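Local structure of surface-associated protein CshB (Streptococcus gordonii, 6YZG) at residues L200-S204 / V205-K209; T63-P66 / D67-N70; T183-M186 / L187-D191; D147-P150 / G151-A154. The protein probably mediates streptococcal attachment to host ligands such as fibronectin, the modelled chain being a non-repetitive ligand-binding region of a cell-wall-anchored surface adhesin. All coordinates share one frame; numbering follows the deposited sequence.

Contact 1. Residues L200-S204 / V205-K209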
ATOM      1  N   LEU A 200       6.689  -5.430  16.096  1.00 11.37           N
ATOM      2  CA  LEU A 200       7.999  -5.871  16.602  1.00 12.53           C
ATOM      3  C   LEU A 200       8.217  -5.423  18.035  1.00 12.99           C
ATOM      4  O   LEU A 200       9.041  -6.017  18.756  1.00 14.44           O
ATOM      5  CB  LEU A 200       9.129  -5.387  15.707  1.00 13.28           C
ATOM      6  CG  LEU A 200       9.056  -5.878  14.266  1.00 14.21           C
ATOM      7  CD1 LEU A 200      10.308  -5.458  13.539  1.00 15.66           C
ATOM      8  CD2 LEU A 200       8.876  -7.374  14.198  1.00 16.70           C
ATOM      9  N   LYS A 201       7.405  -4.498  18.498  1.00 12.44           N
ATOM     10  CA  LYS A 201       7.416  -4.147  19.926  1.00 12.46           C
ATOM     11  C   LYS A 201       6.770  -5.208  20.796  1.00 12.57           C
ATOM     12  O   LYS A 201       6.990  -5.223  22.043  1.00 13.81           O
ATOM     13  CB  LYS A 201       6.789  -2.778  20.195  1.00 12.89           C
ATOM     14  CG  LYS A 201       7.470  -1.621  19.495  1.00 16.85           C
ATOM     15  CD  LYS A 201       6.786  -0.328  19.726  1.00 18.90           C
ATOM     16  CE  LYS A 201       7.363   0.730  18.825  1.00 22.11           C
ATOM     17  NZ  LYS A 201       6.691   2.023  19.074  1.00 25.26           N
ATOM     18  N   ASP A 202       6.008  -6.149  20.261  1.00 10.92           N
ATOM     19  CA  ASP A 202       5.437  -7.277  21.011  1.00 11.85           C
ATOM     20  C   ASP A 202       6.532  -8.324  21.130  1.00 13.21           C
ATOM     21  O   ASP A 202       6.848  -9.014  20.184  1.00 12.92           O
ATOM     22  CB  ASP A 202       4.215  -7.823  20.278  1.00 11.37           C
ATOM     23  CG  ASP A 202       3.518  -8.937  20.994  1.00 13.63           C
ATOM     24  OD1 ASP A 202       4.115  -9.501  21.951  1.00 14.32           O
ATOM     25  OD2 ASP A 202       2.413  -9.321  20.589  1.00 13.04           O
ATOM     26  N   LYS A 203       7.085  -8.447  22.320  1.00 11.83           N
ATOM     27  CA  LYS A 203       8.218  -9.342  22.576  1.00 12.74           C
ATOM     28  C   LYS A 203       7.766 -10.728  23.007  1.00 11.24           C
ATOM     29  O   LYS A 203       8.653 -11.597  23.334  1.00 13.63           O
ATOM     30  CB  LYS A 203       9.134  -8.695  23.638  1.00 12.52           C
ATOM     31  CG  LYS A 203       9.704  -7.353  23.267  1.00 14.94           C
ATOM     32  CD  LYS A 203      10.476  -7.345  22.034  1.00 18.07           C
ATOM     33  CE  LYS A 203      11.083  -5.979  21.793  1.00 23.44           C
ATOM     34  NZ  LYS A 203      11.791  -5.943  20.509  1.00 32.70           N
ATOM     35  N   SER A 204       6.471 -11.022  22.996  1.00 11.96           N
ATOM     36  CA  SER A 204       5.939 -12.349  23.349  1.00 13.44           C
ATOM     37  C   SER A 204       6.107 -13.342  22.178  1.00 12.09           C
ATOM     38  O   SER A 204       5.948 -14.548  22.418  1.00 14.10           O
ATOM     39  CB  SER A 204       4.498 -12.262  23.721  1.00 13.19           C
ATOM     40  OG  SER A 204       3.655 -12.032  22.553  1.00 13.77           O
ATOM     41  N   VAL A 205       6.436 -12.879  20.998  1.00 11.19           N
ATOM     42  CA  VAL A 205       6.571 -13.706  19.775  1.00 11.94           C
ATOM     43  C   VAL A 205       7.868 -13.364  19.050  1.00 11.15           C
ATOM     44  O   VAL A 205       8.274 -12.170  19.041  1.00 13.37           O
ATOM     45  CB  VAL A 205       5.342 -13.454  18.903  1.00 11.93           C
ATOM     46  CG1 VAL A 205       5.531 -14.161  17.578  1.00 12.45           C
ATOM     47  CG2 VAL A 205       4.041 -13.823  19.571  1.00 12.12           C
ATOM     48  N   ASP A 206       8.481 -14.334  18.410  1.00 11.19           N
ATOM     49  CA  ASP A 206       9.597 -14.170  17.476  1.00 12.04           C
ATOM     50  C   ASP A 206       9.046 -13.955  16.056  1.00 11.39           C
ATOM     51  O   ASP A 206       8.757 -14.940  15.348  1.00 11.74           O
ATOM     52  CB  ASP A 206      10.589 -15.314  17.533  1.00 13.72           C
ATOM     53  CG  ASP A 206      11.769 -15.070  16.590  1.00 15.22           C
ATOM     54  OD1 ASP A 206      11.786 -14.069  15.863  1.00 16.20           O
ATOM     55  OD2 ASP A 206      12.720 -15.881  16.651  1.00 17.94           O
ATOM     56  N   TRP A 207       8.776 -12.720  15.680  1.00 11.87           N
ATOM     57  CA  TRP A 207       8.089 -12.412  14.410  1.00 11.42           C
ATOM     58  C   TRP A 207       8.967 -12.850  13.262  1.00 10.69           C
ATOM     59  O   TRP A 207       8.439 -13.082  12.172  1.00 11.34           O
ATOM     60  CB  TRP A 207       7.776 -10.911  14.345  1.00 11.71           C
ATOM     61  CG  TRP A 207       6.893 -10.527  15.476  1.00 10.31           C
ATOM     62  CD1 TRP A 207       7.274  -9.870  16.617  1.00 10.70           C
ATOM     63  CD2 TRP A 207       5.529 -10.938  15.712  1.00 10.55           C
ATOM     64  NE1 TRP A 207       6.226  -9.788  17.458  1.00 10.27           N
ATOM     65  CE2 TRP A 207       5.098 -10.398  16.952  1.00 10.83           C
ATOM     66  CE3 TRP A 207       4.575 -11.662  14.969  1.00 10.58           C
ATOM     67  CZ2 TRP A 207       3.834 -10.556  17.491  1.00 11.41           C
ATOM     68  CZ3 TRP A 207       3.333 -11.814  15.489  1.00 10.78           C
ATOM     69  CH2 TRP A 207       2.948 -11.314  16.736  1.00 11.39           C
ATOM     70  N   TYR A 208      10.290 -12.909  13.406  1.00 11.80           N
ATOM     71  CA  TYR A 208      11.142 -13.351  12.284  1.00 11.93           C
ATOM     72  C   TYR A 208      10.795 -14.793  11.917  1.00 12.51           C
ATOM     73  O   TYR A 208      11.034 -15.186  10.731  1.00 14.31           O
ATOM     74  CB  TYR A 208      12.628 -13.240  12.625  1.00 14.59           C
ATOM     75  CG  TYR A 208      13.010 -11.833  12.924  1.00 17.39           C
ATOM     76  CD1 TYR A 208      12.904 -10.839  11.967  1.00 18.00           C
ATOM     77  CD2 TYR A 208      13.506 -11.506  14.179  1.00 23.58           C
ATOM     78  CE1 TYR A 208      13.289  -9.523  12.244  1.00 22.88           C
ATOM     79  CE2 TYR A 208      13.815 -10.195  14.487  1.00 25.50           C
ATOM     80  CZ  TYR A 208      13.715  -9.204  13.523  1.00 24.69           C
ATOM     81  OH  TYR A 208      14.058  -7.914  13.875  1.00 28.07           O
ATOM     82  N   LYS A 209      10.267 -15.566  12.842  1.00 11.07           N
ATOM     83  CA  LYS A 209       9.878 -16.974  12.567  1.00 11.69           C
ATOM     84  C   LYS A 209       8.400 -17.036  12.130  1.00 11.01           C
ATOM     85  O   LYS A 209       7.916 -18.152  11.916  1.00 11.08           O
ATOM     86  CB  LYS A 209      10.233 -17.934  13.697  1.00 13.70           C
ATOM     87  CG  LYS A 209      11.741 -17.988  13.951  1.00 16.57           C
ATOM     88  CD  LYS A 209      12.527 -18.278  12.676  1.00 18.27           C
ATOM     89  CE  LYS A 209      14.043 -18.282  12.842  1.00 22.66           C
ATOM     90  NZ  LYS A 209      14.489 -19.393  13.708  1.00 26.99           N
TER
HETATM   91  O   HOH W   1       9.754 -10.035  19.451  1.00 39.31           O
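W207 and D202 meet where the chain leaves helix 198-201 and folds back into a 3-10 turn, and their contact divides into a packed side and a wet one. On the packed side, the indole NE1 of W207 donates to D202 O over 2.9 Å at 157°, with the acceptor close to the ring plane. V205 CG1 sits 3.6 Å above the W207 ring, over its centre, and L200 CD2 comes within 3.7 Å of W207 CB. D202 carries its carboxylate to the indole rim, chi1 of -177° setting CG opposite the main-chain nitrogen, with OD2 3.6 Å from W207 CZ2. There D202 OD1 closes an Asx turn, taking both S204 N and S204 OG from one face of its plane; T74 is a further partner.

The other side is looser. One water bridges D202 O and V205 O, at 2.6 Å from the latter, while exposed K203 sends NZ back to L200 O in a weak bond. Around this knot, L200 leans on L187 and D191 of helix 184-193, V205 on Y51 of helix 49-55, and W207 on N120 of strand 119-131 and on A251 of the second subunit.

Contact 2. Residues T63-P66 / D67-N70; sequences TYDP and DAEN. Unlike the reference sequence in segment 63-66: D65 (reference Asn).
D65 and A68 are the ends of a type I beta turn, and the D65 side chain adds an Asx turn inside it, so that one aspartate accepts two hydrogen bonds across the bend, by carbonyl and carboxylate. The main-chain bond runs from A68 N to D65 O, 3.0 Å long and fairly straight at 161°. Within that ring, D65 OD1 accepts from D67 N at 3.0 Å, the donor standing well above the carboxylate plane and the bond bent to 138°. The aspartate can do this because its CG lies anti to the backbone N (chi1 -179°), which folds the carboxylate over the turn and brings OD2 alongside the methyl of A68, 3.8 Å from CB.

D67 instead has CG opposite its carbonyl carbon, beside the backbone N, and the two acids come near each other without touching, D65 OD1 to D67 OD2 being 4.5 Å. A water between them donates to D65 OD1 at 2.8 Å and weakly to D67 OD2; it probably softens the repulsion of the two charges. The loop, between helix 49-55 and strand 71-72, is held to its surroundings by backbone bonding of D65 with N46 and by A68 O, which receives K43 NZ. Next to the turn, P66 lies against the aromatic ring of Y64, its CD 3.7 Å above the ring plane and displaced toward the rim.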
ATOM      1  N   THR A  63       9.120 -18.747  23.224  1.00 14.71           N
ATOM      2  CA  THR A  63       7.951 -17.975  22.698  1.00 15.02           C
ATOM      3  C   THR A  63       6.902 -18.937  22.122  1.00 15.21           C
ATOM      4  O   THR A  63       5.814 -18.486  21.825  1.00 15.73           O
ATOM      5  CB  THR A  63       8.340 -16.964  21.629  1.00 14.67           C
ATOM      6  OG1 THR A  63       8.978 -17.618  20.530  1.00 13.66           O
ATOM      7  CG2 THR A  63       9.302 -15.896  22.153  1.00 16.79           C
ATOM      8  N   TYR A  64       7.244 -20.190  21.883  1.00 13.82           N
ATOM      9  CA  TYR A  64       6.195 -21.160  21.521  1.00 14.31           C
ATOM     10  C   TYR A  64       5.223 -21.307  22.656  1.00 13.81           C
ATOM     11  O   TYR A  64       5.663 -21.639  23.808  1.00 15.82           O
ATOM     12  CB  TYR A  64       6.790 -22.497  21.114  1.00 14.73           C
ATOM     13  CG  TYR A  64       5.779 -23.620  21.064  1.00 14.43           C
ATOM     14  CD1 TYR A  64       4.711 -23.612  20.177  1.00 13.70           C
ATOM     15  CD2 TYR A  64       5.903 -24.710  21.908  1.00 16.46           C
ATOM     16  CE1 TYR A  64       3.801 -24.651  20.136  1.00 15.09           C
ATOM     17  CE2 TYR A  64       5.032 -25.773  21.844  1.00 17.32           C
ATOM     18  CZ  TYR A  64       3.998 -25.763  20.926  1.00 15.75           C
ATOM     19  OH  TYR A  64       3.065 -26.762  20.851  1.00 20.30           O
ATOM     20  N   ASP A  65       3.946 -21.072  22.437  1.00 13.53           N
ATOM     21  CA  ASP A  65       2.950 -21.102  23.527  1.00 14.18           C
ATOM     22  C   ASP A  65       1.756 -21.891  23.012  1.00 14.76           C
ATOM     23  O   ASP A  65       0.868 -21.309  22.347  1.00 13.00           O
ATOM     24  CB  ASP A  65       2.543 -19.675  23.902  1.00 15.56           C
ATOM     25  CG  ASP A  65       1.535 -19.656  25.026  1.00 16.91           C
ATOM     26  OD1 ASP A  65       1.180 -20.765  25.505  1.00 18.37           O
ATOM     27  OD2 ASP A  65       1.082 -18.538  25.390  1.00 24.92           O
ATOM     28  N   PRO A  66       1.640 -23.216  23.273  1.00 16.05           N
ATOM     29  CA  PRO A  66       0.516 -23.982  22.753  1.00 16.61           C
ATOM     30  C   PRO A  66      -0.819 -23.531  23.331  1.00 15.47           C
ATOM     31  O   PRO A  66      -1.832 -23.884  22.753  1.00 19.79           O
ATOM     32  CB  PRO A  66       0.856 -25.437  23.100  1.00 21.88           C
ATOM     33  CG  PRO A  66       1.742 -25.306  24.307  1.00 21.30           C
ATOM     34  CD  PRO A  66       2.550 -24.038  24.089  1.00 18.42           C
ATOM     35  N   ASP A  67      -0.799 -22.786  24.432  1.00 15.37           N
ATOM     36  CA  ASP A  67      -2.019 -22.260  25.115  1.00 17.31           C
ATOM     37  C   ASP A  67      -2.355 -20.806  24.720  1.00 16.82           C
ATOM     38  O   ASP A  67      -3.306 -20.214  25.262  1.00 18.97           O
ATOM     39  CB  ASP A  67      -1.866 -22.381  26.634  1.00 22.36           C
ATOM     40  CG  ASP A  67      -1.701 -23.822  27.073  1.00 25.81           C
ATOM     41  OD1 ASP A  67      -2.377 -24.679  26.495  1.00 30.41           O
ATOM     42  OD2 ASP A  67      -0.815 -24.063  27.898  1.00 38.42           O
ATOM     43  N   ALA A  68      -1.650 -20.275  23.714  1.00 15.64           N
ATOM     44  CA  ALA A  68      -1.929 -18.914  23.236  1.00 13.98           C
ATOM     45  C   ALA A  68      -3.361 -18.815  22.717  1.00 14.94           C
ATOM     46  O   ALA A  68      -3.875 -19.749  22.139  1.00 16.67           O
ATOM     47  CB  ALA A  68      -0.948 -18.522  22.169  1.00 13.97           C
ATOM     48  N   GLU A  69      -3.951 -17.654  22.883  1.00 15.53           N
ATOM     49  CA  GLU A  69      -5.329 -17.355  22.482  1.00 16.00           C
ATOM     50  C   GLU A  69      -5.298 -16.214  21.459  1.00 12.37           C
ATOM     51  O   GLU A  69      -4.367 -15.383  21.482  1.00 13.10           O
ATOM     52  CB  GLU A  69      -6.184 -16.928  23.686  1.00 20.59           C
ATOM     53  CG  GLU A  69      -6.411 -18.030  24.705  1.00 25.12           C
ATOM     54  CD  GLU A  69      -7.162 -17.557  25.944  1.00 36.72           C
ATOM     55  OE1 GLU A  69      -8.265 -16.986  25.782  1.00 46.40           O
ATOM     56  OE2 GLU A  69      -6.629 -17.714  27.069  1.00 49.31           O
ATOM     57  N   ASN A  70      -6.290 -16.152  20.594  1.00 11.47           N
ATOM     58  CA  ASN A  70      -6.500 -15.000  19.698  1.00 10.03           C
ATOM     59  C   ASN A  70      -6.599 -13.729  20.527  1.00 10.45           C
ATOM     60  O   ASN A  70      -7.293 -13.731  21.566  1.00 12.18           O
ATOM     61  CB  ASN A  70      -7.711 -15.172  18.810  1.00 10.00           C
ATOM     62  CG  ASN A  70      -7.478 -16.227  17.745  1.00  9.76           C
ATOM     63  OD1 ASN A  70      -6.344 -16.649  17.475  1.00  9.50           O
ATOM     64  ND2 ASN A  70      -8.585 -16.568  17.088  1.00 10.76           N
TER
HETATM   65  O   HOH W   2       1.779 -21.915  28.003  1.00 51.62           O

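Contact 3. Residues T183-M186 / L187-D191; sequences TKKM and LDDED
Helix 184-193 opens with a capping box, and K185 of its first turn joins D189, four residues on, in a salt bridge along the exposed flank. At the cap, T183 OG1 accepts from M186 N at 3.2 Å and 162°, giving the first turn a partner for an amide that has no helix carbonyl four residues back to bind. The return half of the box is weak: T183 N points at M186 SD, 3.6 Å away. From there the usual helical i+4 to i backbone bonding takes over, with L187 N bound to T183 O, D188 N to K184 O, D189 N to K185 O and E190 N to M186 O.

The K185 chain leaves extended and then bends at its last torsion (chi4 -51°), which turns NZ back on D189. Its ammonium meets D189 OD2 on the syn lone pair at 3.0 Å. The preceding pair behaves differently: K184 runs out straight, and its aliphatic CG passes 3.6 Å from D188 OD2 while NZ stays 5.0 Å from that oxygen. D188 instead turns OD1 to Y208 OH, and K184 lies over the Y208 ring in a cation-pi contact.

On the buried flank, L187 packs on L197, Y208 and L211, and the helix lies against helix 198-201. Beyond it E190 forms a salt bridge with R194 and touches P150, next to strand 153-158.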
ATOM      1  N   THR A 183      10.903 -10.774   3.626  1.00 14.48           N
ATOM      2  CA  THR A 183      12.137 -11.261   4.224  1.00 15.53           C
ATOM      3  C   THR A 183      12.498 -10.504   5.495  1.00 14.38           C
ATOM      4  O   THR A 183      11.917  -9.426   5.766  1.00 14.05           O
ATOM      5  CB  THR A 183      13.280 -11.116   3.219  1.00 16.52           C
ATOM      6  OG1 THR A 183      13.479  -9.724   3.005  1.00 18.87           O
ATOM      7  CG2 THR A 183      12.998 -11.808   1.909  1.00 17.80           C
ATOM      8  N   LYS A 184      13.406 -11.096   6.261  1.00 15.39           N
ATOM      9  CA  LYS A 184      13.913 -10.434   7.477  1.00 17.32           C
ATOM     10  C   LYS A 184      14.466  -9.054   7.139  1.00 17.00           C
ATOM     11  O   LYS A 184      14.176  -8.125   7.845  1.00 16.87           O
ATOM     12  CB  LYS A 184      14.963 -11.325   8.143  1.00 18.92           C
ATOM     13  CG  LYS A 184      15.613 -10.690   9.361  1.00 22.29           C
ATOM     14  CD  LYS A 184      16.300 -11.672  10.261  1.00 24.10           C
ATOM     15  CE  LYS A 184      16.623 -11.041  11.603  1.00 30.16           C
ATOM     16  NZ  LYS A 184      17.322 -11.988  12.499  1.00 32.67           N
ATOM     17  N   LYS A 185      15.215  -8.923   6.049  1.00 17.52           N
ATOM     18  CA  LYS A 185      15.739  -7.604   5.644  1.00 19.39           C
ATOM     19  C   LYS A 185      14.617  -6.615   5.384  1.00 18.95           C
ATOM     20  O   LYS A 185      14.664  -5.454   5.852  1.00 20.42           O
ATOM     21  CB  LYS A 185      16.627  -7.797   4.403  1.00 23.26           C
ATOM     22  CG  LYS A 185      17.193  -6.459   3.911  1.00 28.01           C
ATOM     23  CD  LYS A 185      18.092  -6.579   2.706  1.00 34.44           C
ATOM     24  CE  LYS A 185      19.104  -5.455   2.632  1.00 39.05           C
ATOM     25  NZ  LYS A 185      18.456  -4.128   2.770  1.00 42.63           N
ATOM     26  N   MET A 186      13.559  -7.014   4.687  1.00 17.18           N
ATOM     27  CA  MET A 186      12.449  -6.100   4.388  1.00 18.18           C
ATOM     28  C   MET A 186      11.761  -5.661   5.694  1.00 16.75           C
ATOM     29  O   MET A 186      11.340  -4.489   5.830  1.00 17.49           O
ATOM     30  CB  MET A 186      11.401  -6.778   3.513  1.00 19.36           C
ATOM     31  CG  MET A 186      11.809  -6.912   2.076  1.00 20.29           C
ATOM     32  SD  MET A 186      10.703  -8.105   1.219  1.00 23.47           S
ATOM     33  CE  MET A 186      11.691  -8.454  -0.231  1.00 30.03           C
ATOM     34  N   LEU A 187      11.571  -6.609   6.600  1.00 15.80           N
ATOM     35  CA  LEU A 187      10.891  -6.342   7.886  1.00 15.07           C
ATOM     36  C   LEU A 187      11.755  -5.359   8.709  1.00 16.38           C
ATOM     37  O   LEU A 187      11.196  -4.395   9.242  1.00 16.37           O
ATOM     38  CB  LEU A 187      10.624  -7.689   8.582  1.00 14.77           C
ATOM     39  CG  LEU A 187       9.959  -7.598   9.936  1.00 13.76           C
ATOM     40  CD1 LEU A 187       8.635  -6.846   9.895  1.00 15.16           C
ATOM     41  CD2 LEU A 187       9.798  -9.001  10.498  1.00 15.07           C
ATOM     42  N   ASP A 188      13.071  -5.572   8.760  1.00 16.12           N
ATOM     43  CA  ASP A 188      13.995  -4.732   9.575  1.00 18.40           C
ATOM     44  C   ASP A 188      14.093  -3.363   8.916  1.00 18.68           C
ATOM     45  O   ASP A 188      14.066  -2.354   9.707  1.00 18.65           O
ATOM     46  CB  ASP A 188      15.317  -5.445   9.805  1.00 20.11           C
ATOM     47  CG  ASP A 188      15.240  -6.506  10.881  1.00 19.11           C
ATOM     48  OD1 ASP A 188      14.356  -6.389  11.788  1.00 23.29           O
ATOM     49  OD2 ASP A 188      16.063  -7.394  10.844  1.00 23.49           O
ATOM     50  N   ASP A 189      14.125  -3.290   7.574  1.00 19.82           N
ATOM     51  CA  ASP A 189      14.126  -1.987   6.859  1.00 22.47           C
ATOM     52  C   ASP A 189      12.838  -1.236   7.181  1.00 25.57           C
ATOM     53  O   ASP A 189      12.899  -0.025   7.449  1.00 26.17           O
ATOM     54  CB  ASP A 189      14.309  -2.129   5.357  1.00 23.43           C
ATOM     55  CG  ASP A 189      15.708  -2.563   4.959  1.00 26.37           C
ATOM     56  OD1 ASP A 189      16.617  -2.584   5.850  1.00 29.12           O
ATOM     57  OD2 ASP A 189      15.875  -2.944   3.770  1.00 30.97           O
ATOM     58  N   GLU A 190      11.693  -1.917   7.222  1.00 21.83           N
ATOM     59  CA  GLU A 190      10.397  -1.264   7.521  1.00 23.24           C
ATOM     60  C   GLU A 190      10.423  -0.799   8.972  1.00 20.93           C
ATOM     61  O   GLU A 190       9.854   0.292   9.244  1.00 23.09           O
ATOM     62  CB  GLU A 190       9.230  -2.220   7.274  1.00 24.12           C
ATOM     63  CG  GLU A 190       7.885  -1.567   7.269  1.00 26.44           C
ATOM     64  CD  GLU A 190       7.644  -0.629   6.082  1.00 32.11           C
ATOM     65  OE1 GLU A 190       6.672   0.109   6.151  1.00 38.86           O
ATOM     66  OE2 GLU A 190       8.416  -0.665   5.089  1.00 38.75           O
ATOM     67  N   ASP A 191      11.057  -1.536   9.872  1.00 18.26           N
ATOM     68  CA  ASP A 191      11.146  -1.168  11.310  1.00 19.07           C
ATOM     69  C   ASP A 191      11.888   0.180  11.454  1.00 22.62           C
ATOM     70  O   ASP A 191      11.332   1.111  12.140  1.00 25.00           O
ATOM     71  CB  ASP A 191      11.778  -2.289  12.106  1.00 18.53           C
ATOM     72  CG  ASP A 191      11.677  -2.102  13.610  1.00 20.02           C
ATOM     73  OD1 ASP A 191      10.588  -1.720  14.054  1.00 19.12           O
ATOM     74  OD2 ASP A 191      12.664  -2.468  14.360  1.00 23.73           O
TER

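Contact 4. Residues D147-P150 / G151-A154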
ATOM      1  N   ASP A 147      -4.460  -5.529   1.660  1.00 17.21           N
ATOM      2  CA  ASP A 147      -3.052  -5.234   1.332  1.00 19.68           C
ATOM      3  C   ASP A 147      -2.197  -5.484   2.580  1.00 15.48           C
ATOM      4  O   ASP A 147      -2.683  -5.410   3.676  1.00 16.20           O
ATOM      5  CB  ASP A 147      -2.858  -3.788   0.874  1.00 23.95           C
ATOM      6  CG  ASP A 147      -1.802  -3.680  -0.226  1.00 37.90           C
ATOM      7  OD1 ASP A 147      -1.008  -4.596  -0.377  1.00 45.21           O
ATOM      8  OD2 ASP A 147      -1.838  -2.718  -0.985  1.00 52.07           O
ATOM      9  N   ALA A 148      -0.956  -5.831   2.336  1.00 17.07           N
ATOM     10  CA  ALA A 148       0.012  -6.082   3.407  1.00 15.80           C
ATOM     11  C   ALA A 148       1.321  -5.334   3.119  1.00 17.61           C
ATOM     12  O   ALA A 148       1.859  -5.456   2.064  1.00 19.70           O
ATOM     13  CB  ALA A 148       0.257  -7.565   3.493  1.00 16.79           C
ATOM     14  N   ASN A 149       1.735  -4.548   4.078  1.00 19.79           N
ATOM     15  CA  ASN A 149       3.078  -3.967   4.102  1.00 20.66           C
ATOM     16  C   ASN A 149       4.005  -5.006   4.738  1.00 20.78           C
ATOM     17  O   ASN A 149       3.573  -6.056   5.218  1.00 17.34           O
ATOM     18  CB  ASN A 149       2.982  -2.599   4.763  1.00 21.43           C
ATOM     19  CG  ASN A 149       2.711  -2.622   6.237  1.00 25.35           C
ATOM     20  OD1 ASN A 149       3.352  -3.376   6.966  1.00 25.41           O
ATOM     21  ND2 ASN A 149       1.827  -1.733   6.693  1.00 29.46           N
ATOM     22  N   PRO A 150       5.329  -4.805   4.754  1.00 17.92           N
ATOM     23  CA  PRO A 150       6.255  -5.798   5.253  1.00 17.30           C
ATOM     24  C   PRO A 150       6.094  -6.193   6.723  1.00 17.99           C
ATOM     25  O   PRO A 150       6.679  -7.205   7.081  1.00 19.85           O
ATOM     26  CB  PRO A 150       7.630  -5.124   5.039  1.00 19.48           C
ATOM     27  CG  PRO A 150       7.374  -4.194   3.894  1.00 21.72           C
ATOM     28  CD  PRO A 150       6.011  -3.623   4.188  1.00 21.91           C
ATOM     29  N   GLY A 151       5.368  -5.457   7.557  1.00 16.99           N
ATOM     30  CA  GLY A 151       5.071  -5.854   8.937  1.00 16.33           C
ATOM     31  C   GLY A 151       3.702  -6.438   9.141  1.00 13.74           C
ATOM     32  O   GLY A 151       3.302  -6.558  10.283  1.00 15.63           O
ATOM     33  N   GLU A 152       3.005  -6.763   8.067  1.00 12.25           N
ATOM     34  CA  GLU A 152       1.619  -7.305   8.147  1.00 11.72           C
ATOM     35  C   GLU A 152       1.679  -8.729   7.592  1.00 12.25           C
ATOM     36  O   GLU A 152       2.108  -8.902   6.461  1.00 13.53           O
ATOM     37  CB  GLU A 152       0.569  -6.468   7.408  1.00 14.56           C
ATOM     38  CG  GLU A 152       0.476  -5.044   7.954  1.00 15.38           C
ATOM     39  CD  GLU A 152      -0.491  -4.137   7.210  1.00 18.78           C
ATOM     40  OE1 GLU A 152      -0.384  -4.080   5.973  1.00 20.45           O
ATOM     41  OE2 GLU A 152      -1.347  -3.522   7.846  1.00 24.81           O
ATOM     42  N   PHE A 153       1.294  -9.731   8.384  1.00 10.15           N
ATOM     43  CA  PHE A 153       1.484 -11.148   8.029  1.00  9.62           C
ATOM     44  C   PHE A 153       0.144 -11.837   7.874  1.00  9.44           C
ATOM     45  O   PHE A 153      -0.711 -11.778   8.780  1.00 10.68           O
ATOM     46  CB  PHE A 153       2.317 -11.846   9.115  1.00 10.06           C
ATOM     47  CG  PHE A 153       3.612 -11.148   9.499  1.00 11.50           C
ATOM     48  CD1 PHE A 153       4.416 -10.551   8.546  1.00 13.04           C
ATOM     49  CD2 PHE A 153       3.946 -11.035  10.808  1.00 14.37           C
ATOM     50  CE1 PHE A 153       5.579  -9.907   8.919  1.00 13.72           C
ATOM     51  CE2 PHE A 153       5.062 -10.311  11.217  1.00 16.60           C
ATOM     52  CZ  PHE A 153       5.926  -9.836  10.257  1.00 14.84           C
ATOM     53  N   ALA A 154       0.006 -12.583   6.775  1.00  8.66           N
ATOM     54  CA  ALA A 154      -1.070 -13.589   6.615  1.00  8.73           C
ATOM     55  C   ALA A 154      -0.414 -14.870   6.118  1.00  8.52           C
ATOM     56  O   ALA A 154       0.343 -14.866   5.137  1.00  9.15           O
ATOM     57  CB  ALA A 154      -2.153 -13.085   5.702  1.00 10.35           C
TER
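E152 reaches back across a type I beta turn to N149, and its side chain can be followed atom by atom. CB lies over the start of the turn, 3.7 Å from N149 O and 4.1 Å from A148 CB. CG is 3.7 Å from N149 CG, and from here the extended chain (chi2 177°) runs across the asparagine at about a right angle. CD then lies above N149 CG, with the carboxylate and the amide stacked face to face, their planes only 7° apart. At the tip, OE1 takes N149 N at 2.9 Å in a nearly straight bond of 167°, met on the anti side of the carboxylate; OE1 also lies 3.3 Å from A148 CA. The glutamate thus occupies the backbone amide of the first turn residue, while its own E152 N closes the turn on N149 O at 3.0 Å, so that the two residues grip each other by main chain and side chain alike.

P150 and G151 form the bend. The carbonyl of P150 is buried with no polar partner in the model; P150 O lies 3.4 Å from F153 CE1, approaching the ring obliquely.

The turn leads from the loop after strand 134-144 into strand 153-158, whose F153 and A154 pair antiparallel with a strand of the second subunit, extending the sheet across the interface, while D147 makes a salt bridge with R233 of that subunit. F153 packs on L187 of helix 184-193 and on P227 of strand 224-229, and P150 touches R229 of the same strand.

In the fold
From the N terminus the chain makes contact 2 first, a tight bend between helix 49-55 and strand 71-72. Contact 4 follows, turning the loop after strand 134-144 into strand 153-158; contact 3 starts helix 184-193, and contact 1 closes the turn after helix 198-201. All four are local and lie in series, so none nests in or crosses another. In space contact 1 is the hub: S204 meets T63 of contact 2, Y208 and L200 meet the helix of contact 3, and W207 meets F153 of contact 4. L187 also joins contact 3 to contact 4, whereas contact 2 stays about 13 Å from contact 3 and 11 Å from contact 4, nearest atoms.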